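Local coordinates for protein cytochrome P450 (Bacillus megaterium, PDB 5L92) that binds heme and the steroid corticosterone and probably acts as a cytochrome P450 monooxygenase that hydroxylates steroids, at residues A[111-123]-A[360-373]. Numbering follows the deposited sequence.
Sequences WEPKIARITNELL and IEAKIMLAELIDRY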
# COMPACT_ATOMS: atom_id res chain seq x y z
N TRP A 111 -10.26 11.96 -12.44
CA TRP A 111 -9.91 12.57 -11.16
C TRP A 111 -8.69 13.48 -11.23
O TRP A 111 -8.39 14.15 -10.24
CB TRP A 111 -9.65 11.49 -10.11
CG TRP A 111 -10.89 10.86 -9.56
CD1 TRP A 111 -11.58 9.79 -10.09
CD2 TRP A 111 -11.59 11.24 -8.38
NE1 TRP A 111 -12.66 9.51 -9.30
CE2 TRP A 111 -12.69 10.39 -8.25
CE3 TRP A 111 -11.39 12.23 -7.42
CZ2 TRP A 111 -13.60 10.49 -7.20
CZ3 TRP A 111 -12.27 12.33 -6.37
CH2 TRP A 111 -13.37 11.47 -6.27
N GLU A 112 -8.00 13.55 -12.37
CA GLU A 112 -6.78 14.35 -12.44
C GLU A 112 -6.99 15.79 -12.01
O GLU A 112 -6.22 16.28 -11.17
CB GLU A 112 -6.19 14.29 -13.85
CG GLU A 112 -5.42 13.02 -14.13
CD GLU A 112 -4.43 13.18 -15.27
OE1 GLU A 112 -3.59 14.13 -15.23
OE2 GLU A 112 -4.51 12.37 -16.23
N PRO A 113 -8.00 16.52 -12.52
CA PRO A 113 -8.14 17.94 -12.14
C PRO A 113 -8.51 18.12 -10.68
O PRO A 113 -8.12 19.13 -10.08
CB PRO A 113 -9.26 18.46 -13.07
CG PRO A 113 -9.41 17.41 -14.15
CD PRO A 113 -9.06 16.11 -13.46
N LYS A 114 -9.26 17.18 -10.09
CA LYS A 114 -9.46 17.20 -8.65
C LYS A 114 -8.12 17.03 -7.93
O LYS A 114 -7.79 17.78 -7.00
CB LYS A 114 -10.44 16.10 -8.21
CG LYS A 114 -11.87 16.33 -8.61
CD LYS A 114 -12.81 15.22 -8.10
CE LYS A 114 -14.23 15.44 -8.61
NZ LYS A 114 -15.13 14.27 -8.37
N ILE A 115 -7.34 16.04 -8.34
CA ILE A 115 -6.06 15.78 -7.66
C ILE A 115 -5.16 17.00 -7.78
O ILE A 115 -4.52 17.42 -6.80
CB ILE A 115 -5.41 14.51 -8.23
CG1 ILE A 115 -6.25 13.29 -7.84
CG2 ILE A 115 -3.96 14.33 -7.70
CD1 ILE A 115 -6.13 12.07 -8.74
N ALA A 116 -5.14 17.63 -8.95
CA ALA A 116 -4.23 18.77 -9.12
C ALA A 116 -4.66 19.93 -8.22
O ALA A 116 -3.80 20.65 -7.70
CB ALA A 116 -4.15 19.17 -10.60
N ARG A 117 -5.95 20.07 -7.96
CA ARG A 117 -6.39 21.18 -7.12
C ARG A 117 -6.10 20.93 -5.66
O ARG A 117 -5.70 21.84 -4.92
CB ARG A 117 -7.90 21.43 -7.30
CG ARG A 117 -8.28 22.25 -8.50
CD ARG A 117 -9.76 22.70 -8.42
NE ARG A 117 -10.70 21.59 -8.26
CZ ARG A 117 -11.26 20.90 -9.26
NH1 ARG A 117 -10.96 21.18 -10.53
NH2 ARG A 117 -12.11 19.91 -9.00
N ILE A 118 -6.32 19.70 -5.21
CA ILE A 118 -5.98 19.36 -3.84
C ILE A 118 -4.49 19.57 -3.62
O ILE A 118 -4.07 20.15 -2.61
CB ILE A 118 -6.41 17.93 -3.51
CG1 ILE A 118 -7.93 17.81 -3.67
CG2 ILE A 118 -5.98 17.59 -2.07
CD1 ILE A 118 -8.40 16.42 -3.79
N THR A 119 -3.68 19.14 -4.59
CA THR A 119 -2.24 19.30 -4.51
C THR A 119 -1.89 20.77 -4.31
O THR A 119 -1.16 21.13 -3.38
CB THR A 119 -1.57 18.74 -5.78
OG1 THR A 119 -1.75 17.32 -5.82
CG2 THR A 119 -0.09 19.03 -5.82
N ASN A 120 -2.45 21.64 -5.17
CA ASN A 120 -2.14 23.07 -5.08
C ASN A 120 -2.68 23.67 -3.79
O ASN A 120 -2.04 24.53 -3.19
CB ASN A 120 -2.70 23.82 -6.30
CG ASN A 120 -1.94 23.49 -7.58
OD1 ASN A 120 -0.73 23.18 -7.57
ND2 ASN A 120 -2.63 23.56 -8.70
N GLU A 121 -3.86 23.24 -3.35
CA GLU A 121 -4.38 23.74 -2.08
C GLU A 121 -3.45 23.36 -0.93
O GLU A 121 -3.12 24.20 -0.09
CB GLU A 121 -5.80 23.20 -1.83
CG GLU A 121 -6.43 23.69 -0.51
CD GLU A 121 -7.80 23.06 -0.17
OE1 GLU A 121 -8.11 21.94 -0.65
OE2 GLU A 121 -8.57 23.69 0.59
N LEU A 122 -3.02 22.09 -0.87
CA LEU A 122 -2.09 21.67 0.19
C LEU A 122 -0.77 22.44 0.14
O LEU A 122 -0.26 22.91 1.17
CB LEU A 122 -1.84 20.17 0.08
CG LEU A 122 -3.04 19.34 0.51
CD1 LEU A 122 -2.77 17.92 0.11
CD2 LEU A 122 -3.32 19.47 2.01
N LEU A 123 -0.20 22.58 -1.05
CA LEU A 123 1.03 23.36 -1.17
C LEU A 123 0.81 24.80 -0.70
O LEU A 123 1.63 25.36 0.04
CB LEU A 123 1.53 23.30 -2.62
CG LEU A 123 2.19 21.98 -3.01
CD1 LEU A 123 2.30 21.80 -4.51
CD2 LEU A 123 3.54 21.91 -2.37
N ILE A 360 -1.55 8.02 -10.65
CA ILE A 360 -1.91 9.38 -11.01
C ILE A 360 -1.81 10.33 -9.81
O ILE A 360 -1.34 11.46 -9.95
CB ILE A 360 -3.31 9.40 -11.67
CG1 ILE A 360 -3.43 10.59 -12.59
CG2 ILE A 360 -4.45 9.51 -10.66
CD1 ILE A 360 -2.77 10.35 -13.94
N GLU A 361 -2.25 9.90 -8.62
CA GLU A 361 -1.99 10.70 -7.43
C GLU A 361 -0.50 11.00 -7.29
O GLU A 361 -0.09 12.14 -7.02
CB GLU A 361 -2.49 9.99 -6.16
CG GLU A 361 -4.03 9.95 -5.94
CD GLU A 361 -4.51 8.89 -4.87
OE1 GLU A 361 -3.75 7.94 -4.50
OE2 GLU A 361 -5.67 9.01 -4.41
N ALA A 362 0.34 9.98 -7.42
CA ALA A 362 1.77 10.17 -7.21
C ALA A 362 2.38 11.12 -8.24
O ALA A 362 3.08 12.08 -7.89
CB ALA A 362 2.46 8.81 -7.26
N LYS A 363 2.14 10.85 -9.53
CA LYS A 363 2.62 11.71 -10.61
C LYS A 363 2.26 13.18 -10.40
O LYS A 363 3.13 14.06 -10.39
CB LYS A 363 2.04 11.22 -11.95
CG LYS A 363 2.62 11.91 -13.18
CD LYS A 363 1.85 11.50 -14.43
CE LYS A 363 0.42 11.97 -14.35
NZ LYS A 363 -0.14 12.34 -15.68
N ILE A 364 0.97 13.47 -10.23
CA ILE A 364 0.53 14.86 -10.11
C ILE A 364 1.19 15.52 -8.92
O ILE A 364 1.68 16.65 -9.00
CB ILE A 364 -1.01 14.90 -10.03
CG1 ILE A 364 -1.60 14.47 -11.37
CG2 ILE A 364 -1.48 16.26 -9.57
CD1 ILE A 364 -3.12 14.35 -11.44
N MET A 365 1.22 14.84 -7.77
CA MET A 365 1.82 15.47 -6.60
C MET A 365 3.33 15.64 -6.78
O MET A 365 3.91 16.67 -6.43
CB MET A 365 1.51 14.65 -5.36
CG MET A 365 2.24 15.05 -4.09
SD MET A 365 1.94 16.71 -3.51
CE MET A 365 0.46 16.44 -2.52
N LEU A 366 4.00 14.63 -7.30
CA LEU A 366 5.46 14.72 -7.36
C LEU A 366 5.91 15.74 -8.40
O LEU A 366 6.86 16.49 -8.14
CB LEU A 366 6.05 13.36 -7.64
CG LEU A 366 5.98 12.39 -6.45
CD1 LEU A 366 6.24 10.99 -6.90
CD2 LEU A 366 6.92 12.80 -5.34
N ALA A 367 5.23 15.81 -9.55
CA ALA A 367 5.61 16.75 -10.61
C ALA A 367 5.51 18.18 -10.11
O ALA A 367 6.36 19.03 -10.41
CB ALA A 367 4.72 16.55 -11.84
N GLU A 368 4.50 18.45 -9.30
CA GLU A 368 4.31 19.79 -8.79
C GLU A 368 5.34 20.10 -7.71
O GLU A 368 5.93 21.19 -7.69
CB GLU A 368 2.89 19.93 -8.27
CG GLU A 368 2.51 21.29 -7.82
CD GLU A 368 2.45 22.28 -8.96
OE1 GLU A 368 2.20 21.87 -10.12
OE2 GLU A 368 2.67 23.49 -8.70
N LEU A 369 5.61 19.15 -6.82
CA LEU A 369 6.67 19.35 -5.85
C LEU A 369 7.99 19.68 -6.53
O LEU A 369 8.72 20.59 -6.12
CB LEU A 369 6.84 18.10 -5.00
CG LEU A 369 6.18 18.10 -3.65
CD1 LEU A 369 6.53 16.77 -3.03
CD2 LEU A 369 6.67 19.28 -2.83
N ILE A 370 8.35 18.88 -7.54
CA ILE A 370 9.64 19.04 -8.18
C ILE A 370 9.68 20.36 -8.95
O ILE A 370 10.71 21.03 -8.99
CB ILE A 370 9.93 17.83 -9.09
CG1 ILE A 370 10.10 16.58 -8.23
CG2 ILE A 370 11.15 18.07 -9.93
CD1 ILE A 370 9.97 15.31 -9.03
N ASP A 371 8.56 20.75 -9.54
CA ASP A 371 8.54 21.98 -10.35
C ASP A 371 8.68 23.21 -9.46
O ASP A 371 9.33 24.19 -9.86
CB ASP A 371 7.24 22.05 -11.16
CG ASP A 371 7.24 23.22 -12.14
OD1 ASP A 371 7.82 23.08 -13.25
OD2 ASP A 371 6.67 24.27 -11.80
N ARG A 372 8.12 23.17 -8.28
CA ARG A 372 8.19 24.27 -7.34
C ARG A 372 9.43 24.38 -6.52
O ARG A 372 9.83 25.45 -6.22
CB ARG A 372 7.04 24.20 -6.35
CG ARG A 372 5.68 24.22 -6.97
CD ARG A 372 4.72 25.05 -6.20
NE ARG A 372 3.36 24.89 -6.66
CZ ARG A 372 2.32 25.32 -5.98
NH1 ARG A 372 2.49 25.91 -4.84
NH2 ARG A 372 1.12 25.17 -6.46
N TYR A 373 10.01 23.27 -6.11
CA TYR A 373 11.17 23.28 -5.25
C TYR A 373 12.36 22.46 -5.78
O TYR A 373 12.76 21.49 -5.20
CB TYR A 373 10.76 22.83 -3.85
CG TYR A 373 9.48 23.47 -3.36
CD1 TYR A 373 9.39 24.82 -3.22
CD2 TYR A 373 8.37 22.72 -3.04
CE1 TYR A 373 8.25 25.41 -2.79
CE2 TYR A 373 7.22 23.31 -2.61
CZ TYR A 373 7.17 24.65 -2.50
OH TYR A 373 6.07 25.27 -2.08
O HOH W 1 4.41 25.17 0.03
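Ile364 drives its branched side chain as a knob into the hole formed by Glu112, Ile115, Ala116 and Thr119. Its CG2 meets Ile115 CG2 at 3.7 Å, the two side chains crossing at about a right angle, and the small Ala116 lets the same methyl come up to its backbone. Thr119 suits a buried helix face because its OG1, set anti to the carbonyl carbon (chi1 -66°), bonds back to Ile115 O at 2.9 Å, while CG2 turns to Met365 SD. In the P450 fold these are the D and L helices, here inclined at 40° with axes 9.4 Å apart; the L helix follows the heme-ligating cysteine, and Glu361 on it reaches Thr247 by a hydrogen bond. Farther along, Leu123 CD2 meets the edge of the Tyr373 ring, and a water joins Leu123 O to Tyr373 OH. Leu123 CD1 lies 3.8 Å above the centre of the Arg372 guanidinium, whose NE makes a nearly straight salt bridge (164°) to the anti lone pair of Glu368 OE2. Asn120 OD1 stands 2.9 Å from Arg372 NH2. A methionine replacing Arg372 would probably leave the Glu368 carboxylate without its charged mate and freer to turn.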